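Long-range contact in Exo-poly-alpha-D-galacturonosidase (Thermotoga maritima, PDB 3JUR), which probably hydrolyses the alpha-linked galacturonic acid chains of pectin, as a heat-adapted exopolygalacturonase of glycoside hydrolase family 28: residues P158-M170 / E179-S191. Sequence-based numbering, arbitrary orientation.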
loop_
_atom_site.group_PDB
_atom_site.type_symbol
_atom_site.label_atom_id
_atom_site.label_comp_id
_atom_site.label_asym_id
_atom_site.label_seq_id
_atom_site.Cartn_x
_atom_site.Cartn_y
_atom_site.Cartn_z
ATOM N N PRO D 158 -20.868 -28.562 -43.243
ATOM C CA PRO D 158 -19.476 -28.934 -42.963
ATOM C C PRO D 158 -18.662 -27.896 -42.186
ATOM O O PRO D 158 -19.009 -26.712 -42.155
ATOM C CB PRO D 158 -18.871 -29.102 -44.360
ATOM C CG PRO D 158 -19.847 -28.449 -45.300
ATOM C CD PRO D 158 -21.172 -28.668 -44.681
ATOM N N ASN D 159 -17.584 -28.369 -41.567
ATOM C CA ASN D 159 -16.597 -27.516 -40.914
ATOM C C ASN D 159 -15.215 -28.174 -40.907
ATOM O O ASN D 159 -15.053 -29.295 -41.406
ATOM C CB ASN D 159 -17.050 -27.118 -39.502
ATOM C CG ASN D 159 -17.314 -28.311 -38.608
ATOM O OD1 ASN D 159 -16.409 -29.074 -38.284
ATOM N ND2 ASN D 159 -18.562 -28.467 -38.192
ATOM N N GLN D 160 -14.236 -27.471 -40.334
ATOM C CA GLN D 160 -12.829 -27.875 -40.358
ATOM C C GLN D 160 -12.473 -29.087 -39.486
ATOM O O GLN D 160 -11.436 -29.717 -39.708
ATOM C CB GLN D 160 -11.935 -26.690 -39.955
ATOM C CG GLN D 160 -12.211 -26.140 -38.560
ATOM C CD GLN D 160 -11.236 -25.057 -38.147
ATOM O OE1 GLN D 160 -11.067 -24.049 -38.844
ATOM N NE2 GLN D 160 -10.591 -25.251 -36.997
ATOM N N GLN D 161 -13.324 -29.405 -38.510
ATOM C CA GLN D 161 -13.002 -30.392 -37.457
ATOM C C GLN D 161 -12.471 -31.760 -37.914
ATOM O O GLN D 161 -11.493 -32.259 -37.350
ATOM C CB GLN D 161 -14.177 -30.557 -36.484
ATOM C CG GLN D 161 -14.313 -29.382 -35.505
ATOM C CD GLN D 161 -15.662 -29.345 -34.808
ATOM O OE1 GLN D 161 -16.153 -30.363 -34.317
ATOM N NE2 GLN D 161 -16.267 -28.163 -34.760
ATOM N N GLU D 162 -13.101 -32.361 -38.922
ATOM C CA GLU D 162 -12.627 -33.645 -39.443
ATOM C C GLU D 162 -11.275 -33.534 -40.145
ATOM O O GLU D 162 -10.406 -34.388 -39.966
ATOM C CB GLU D 162 -13.672 -34.303 -40.358
ATOM C CG GLU D 162 -14.898 -34.818 -39.620
ATOM C CD GLU D 162 -14.538 -35.756 -38.480
ATOM O OE1 GLU D 162 -14.328 -36.963 -38.738
ATOM O OE2 GLU D 162 -14.470 -35.285 -37.322
ATOM N N ASP D 163 -11.100 -32.474 -40.928
ATOM C CA ASP D 163 -9.843 -32.228 -41.629
ATOM C C ASP D 163 -8.679 -31.923 -40.685
ATOM O O ASP D 163 -7.559 -32.374 -40.923
ATOM C CB ASP D 163 -10.021 -31.119 -42.666
ATOM C CG ASP D 163 -10.852 -31.566 -43.853
ATOM O OD1 ASP D 163 -11.808 -30.850 -44.222
ATOM O OD2 ASP D 163 -10.560 -32.645 -44.409
ATOM N N VAL D 164 -8.947 -31.161 -39.621
ATOM C CA VAL D 164 -7.952 -30.896 -38.575
ATOM C C VAL D 164 -7.518 -32.207 -37.922
ATOM O O VAL D 164 -6.322 -32.445 -37.727
ATOM C CB VAL D 164 -8.475 -29.894 -37.502
ATOM C CG1 VAL D 164 -7.478 -29.745 -36.353
ATOM C CG2 VAL D 164 -8.763 -28.534 -38.126
ATOM N N LYS D 165 -8.499 -33.054 -37.612
ATOM C CA LYS D 165 -8.268 -34.379 -37.045
ATOM C C LYS D 165 -7.392 -35.225 -37.971
ATOM O O LYS D 165 -6.406 -35.815 -37.526
ATOM C CB LYS D 165 -9.612 -35.065 -36.780
ATOM C CG LYS D 165 -9.533 -36.456 -36.183
ATOM C CD LYS D 165 -10.923 -37.065 -36.081
ATOM C CE LYS D 165 -10.879 -38.528 -35.660
ATOM N NZ LYS D 165 -10.464 -38.668 -34.241
ATOM N N LYS D 166 -7.749 -35.260 -39.256
ATOM C CA LYS D 166 -7.000 -36.017 -40.269
ATOM C C LYS D 166 -5.573 -35.505 -40.454
ATOM O O LYS D 166 -4.629 -36.295 -40.499
ATOM C CB LYS D 166 -7.734 -36.018 -41.615
ATOM C CG LYS D 166 -8.937 -36.957 -41.669
ATOM C CD LYS D 166 -9.406 -37.235 -43.102
ATOM C CE LYS D 166 -10.100 -36.029 -43.740
ATOM N NZ LYS D 166 -10.669 -36.391 -45.076
ATOM N N LEU D 167 -5.427 -34.184 -40.554
ATOM C CA LEU D 167 -4.119 -33.541 -40.703
ATOM C C LEU D 167 -3.154 -33.884 -39.559
ATOM O O LEU D 167 -1.972 -34.149 -39.799
ATOM C CB LEU D 167 -4.276 -32.018 -40.852
ATOM C CG LEU D 167 -3.018 -31.157 -41.028
ATOM C CD1 LEU D 167 -2.268 -31.508 -42.307
ATOM C CD2 LEU D 167 -3.359 -29.676 -41.005
ATOM N N LYS D 168 -3.659 -33.875 -38.327
ATOM C CA LYS D 168 -2.843 -34.217 -37.157
ATOM C C LYS D 168 -2.374 -35.670 -37.220
ATOM O O LYS D 168 -1.201 -35.964 -36.980
ATOM C CB LYS D 168 -3.610 -33.962 -35.857
ATOM C CG LYS D 168 -3.798 -32.482 -35.520
ATOM C CD LYS D 168 -4.691 -32.314 -34.295
ATOM C CE LYS D 168 -4.809 -30.851 -33.885
ATOM N NZ LYS D 168 -6.001 -30.625 -33.015
ATOM N N GLU D 169 -3.298 -36.566 -37.562
ATOM C CA GLU D 169 -2.986 -37.991 -37.699
ATOM C C GLU D 169 -1.930 -38.271 -38.767
ATOM O O GLU D 169 -1.030 -39.078 -38.547
ATOM C CB GLU D 169 -4.256 -38.802 -37.949
ATOM C CG GLU D 169 -4.895 -39.304 -36.663
ATOM C CD GLU D 169 -6.387 -39.566 -36.790
ATOM O OE1 GLU D 169 -6.808 -40.235 -37.759
ATOM O OE2 GLU D 169 -7.140 -39.105 -35.903
ATOM N N MET D 170 -2.033 -37.582 -39.903
ATOM C CA MET D 170 -1.042 -37.679 -40.979
ATOM C C MET D 170 0.350 -37.263 -40.504
ATOM O O MET D 170 1.330 -37.953 -40.773
ATOM C CB MET D 170 -1.456 -36.828 -42.179
ATOM C CG MET D 170 -2.607 -37.388 -42.990
ATOM S SD MET D 170 -3.322 -36.132 -44.078
ATOM C CE MET D 170 -4.299 -37.176 -45.168
ATOM N N GLU D 179 1.961 -35.471 -49.760
ATOM C CA GLU D 179 0.819 -36.382 -49.733
ATOM C C GLU D 179 -0.304 -35.897 -48.809
ATOM O O GLU D 179 -1.331 -36.562 -48.660
ATOM C CB GLU D 179 1.278 -37.796 -49.357
ATOM C CG GLU D 179 2.282 -38.388 -50.343
ATOM C CD GLU D 179 2.813 -39.750 -49.933
ATOM O OE1 GLU D 179 2.316 -40.333 -48.943
ATOM O OE2 GLU D 179 3.739 -40.240 -50.612
ATOM N N ARG D 180 -0.106 -34.727 -48.209
ATOM C CA ARG D 180 -1.114 -34.106 -47.357
ATOM C C ARG D 180 -1.892 -33.079 -48.171
ATOM O O ARG D 180 -1.706 -31.868 -48.008
ATOM C CB ARG D 180 -0.462 -33.436 -46.145
ATOM C CG ARG D 180 0.361 -34.361 -45.275
ATOM C CD ARG D 180 0.918 -33.606 -44.084
ATOM N NE ARG D 180 2.049 -34.300 -43.477
ATOM C CZ ARG D 180 2.917 -33.734 -42.642
ATOM N NH1 ARG D 180 2.793 -32.453 -42.307
ATOM N NH2 ARG D 180 3.915 -34.449 -42.139
ATOM N N VAL D 181 -2.764 -33.572 -49.043
ATOM C CA VAL D 181 -3.471 -32.720 -49.996
ATOM C C VAL D 181 -4.910 -32.474 -49.548
ATOM O O VAL D 181 -5.682 -33.416 -49.361
ATOM C CB VAL D 181 -3.441 -33.321 -51.430
ATOM C CG1 VAL D 181 -4.158 -32.411 -52.431
ATOM C CG2 VAL D 181 -2.004 -33.572 -51.872
ATOM N N PHE D 182 -5.257 -31.202 -49.381
ATOM C CA PHE D 182 -6.609 -30.816 -48.982
ATOM C C PHE D 182 -7.261 -29.955 -50.067
ATOM O O PHE D 182 -7.474 -30.434 -51.178
ATOM C CB PHE D 182 -6.599 -30.159 -47.586
ATOM C CG PHE D 182 -6.244 -31.119 -46.480
ATOM C CD1 PHE D 182 -7.239 -31.702 -45.702
ATOM C CD2 PHE D 182 -4.920 -31.482 -46.247
ATOM C CE1 PHE D 182 -6.919 -32.615 -44.696
ATOM C CE2 PHE D 182 -4.592 -32.395 -45.246
ATOM C CZ PHE D 182 -5.594 -32.961 -44.468
ATOM N N GLY D 183 -7.572 -28.699 -49.764
ATOM C CA GLY D 183 -8.224 -27.832 -50.742
ATOM C C GLY D 183 -9.657 -28.241 -51.015
ATOM O O GLY D 183 -10.463 -28.340 -50.085
ATOM N N LYS D 184 -9.958 -28.489 -52.293
ATOM C CA LYS D 184 -11.308 -28.818 -52.775
ATOM C C LYS D 184 -11.901 -30.020 -52.039
ATOM O O LYS D 184 -11.284 -31.090 -51.970
ATOM C CB LYS D 184 -11.278 -29.082 -54.291
ATOM C CG LYS D 184 -12.626 -29.004 -55.001
ATOM C CD LYS D 184 -12.506 -29.520 -56.438
ATOM C CE LYS D 184 -13.613 -28.990 -57.344
ATOM N NZ LYS D 184 -14.937 -29.635 -57.135
ATOM N N GLY D 185 -13.100 -29.831 -51.492
ATOM C CA GLY D 185 -13.785 -30.874 -50.724
ATOM C C GLY D 185 -13.374 -30.905 -49.257
ATOM O O GLY D 185 -13.838 -31.750 -48.493
ATOM N N HIS D 186 -12.497 -29.984 -48.873
ATOM C CA HIS D 186 -12.030 -29.873 -47.490
ATOM C C HIS D 186 -12.193 -28.448 -46.987
ATOM O O HIS D 186 -12.346 -27.517 -47.781
ATOM C CB HIS D 186 -10.586 -30.365 -47.366
ATOM C CG HIS D 186 -10.414 -31.782 -47.806
ATOM N ND1 HIS D 186 -10.526 -32.850 -46.941
ATOM C CD2 HIS D 186 -10.194 -32.313 -49.033
ATOM C CE1 HIS D 186 -10.361 -33.977 -47.612
ATOM N NE2 HIS D 186 -10.155 -33.678 -48.882
ATOM N N TYR D 187 -12.167 -28.281 -45.666
ATOM C CA TYR D 187 -12.638 -27.037 -45.057
ATOM C C TYR D 187 -11.618 -26.355 -44.146
ATOM O O TYR D 187 -11.945 -25.899 -43.044
ATOM C CB TYR D 187 -13.992 -27.277 -44.371
ATOM C CG TYR D 187 -15.038 -27.784 -45.344
ATOM C CD1 TYR D 187 -15.870 -26.898 -46.027
ATOM C CD2 TYR D 187 -15.175 -29.154 -45.608
ATOM C CE1 TYR D 187 -16.820 -27.362 -46.941
ATOM C CE2 TYR D 187 -16.113 -29.621 -46.517
ATOM C CZ TYR D 187 -16.932 -28.721 -47.177
ATOM O OH TYR D 187 -17.865 -29.180 -48.067
ATOM N N LEU D 188 -10.381 -26.282 -44.634
ATOM C CA LEU D 188 -9.303 -25.583 -43.944
ATOM C C LEU D 188 -9.027 -24.240 -44.625
ATOM O O LEU D 188 -8.513 -24.201 -45.753
ATOM C CB LEU D 188 -8.037 -26.447 -43.915
ATOM C CG LEU D 188 -8.161 -27.874 -43.353
ATOM C CD1 LEU D 188 -6.878 -28.659 -43.597
ATOM C CD2 LEU D 188 -8.514 -27.859 -41.862
ATOM N N ARG D 189 -9.390 -23.153 -43.942
ATOM C CA ARG D 189 -9.159 -21.784 -44.430
ATOM C C ARG D 189 -7.674 -21.483 -44.649
ATOM O O ARG D 189 -6.821 -22.039 -43.960
ATOM C CB ARG D 189 -9.715 -20.758 -43.444
ATOM C CG ARG D 189 -11.230 -20.699 -43.351
ATOM C CD ARG D 189 -11.615 -19.971 -42.071
ATOM N NE ARG D 189 -11.302 -20.759 -40.879
ATOM C CZ ARG D 189 -11.055 -20.246 -39.674
ATOM N NH1 ARG D 189 -11.062 -18.930 -39.473
ATOM N NH2 ARG D 189 -10.789 -21.057 -38.661
ATOM N N PRO D 190 -7.362 -20.607 -45.620
ATOM C CA PRO D 190 -5.980 -20.189 -45.840
ATOM C C PRO D 190 -5.620 -18.955 -45.000
ATOM O O PRO D 190 -6.520 -18.239 -44.552
ATOM C CB PRO D 190 -5.972 -19.836 -47.324
ATOM C CG PRO D 190 -7.352 -19.325 -47.585
ATOM C CD PRO D 190 -8.266 -20.100 -46.676
ATOM N N SER D 191 -4.324 -18.726 -44.782
ATOM C CA SER D 191 -3.839 -17.467 -44.204
ATOM C C SER D 191 -4.120 -16.316 -45.179
ATOM O O SER D 191 -4.367 -16.551 -46.368
ATOM C CB SER D 191 -2.338 -17.548 -43.914
ATOM O OG SER D 191 -2.044 -18.445 -42.852
HETATM O O HOH W 1 -10.965 -23.606 -41.467
#
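Asp163, near the start of helix 161-173, receives two hydrogen bonds from the loop that returns along the helix to strand 193-196, beside the right-handed parallel beta-helix characteristic of family 28. His186 ND1 gives the short one, 2.5 Å to Asp163 OD2, nearly in its own ring plane, whereas backbone Tyr187 N reaches OD1 at 3.0 Å; both donors stand above the carboxylate plane. With CG anti to its carbonyl carbon (chi1 -71°), Asp163 holds one oxygen at His186 and the other at the Tyr187 backbone; a short acid suits this close approach. Lys166 brings NZ to the imidazole edge and makes a long salt bridge to OD2, so its charge probably favours the ionised carboxylate.

Phe182 borders this polar centre, with Asp163 OD2 at its slightly positive ring edge, while Leu167 CD1 and the extended Met170 approach obliquely, SD 3.9 Å from Phe182 CZ. Leu188 sets CD1 over one face, near the rim, and packs CD2 against Asp163 CB and Val164 CG2. Phe105 and Leu110 extend this apolar layer. Compact, rigid Pro158 sets CB over one face of Tyr187, offset toward the rim, a CH-pi contact 3.6 Å from the centroid. Arg189, whose NH1 is held by the Pro236 carbonyl, sends NH2 to Gln160 OE1 at 3.0 Å, the oxygen lying in the guanidinium plane. A water donates to that same OE1 and to Tyr187 O, and accepts from Arg189 N and NE.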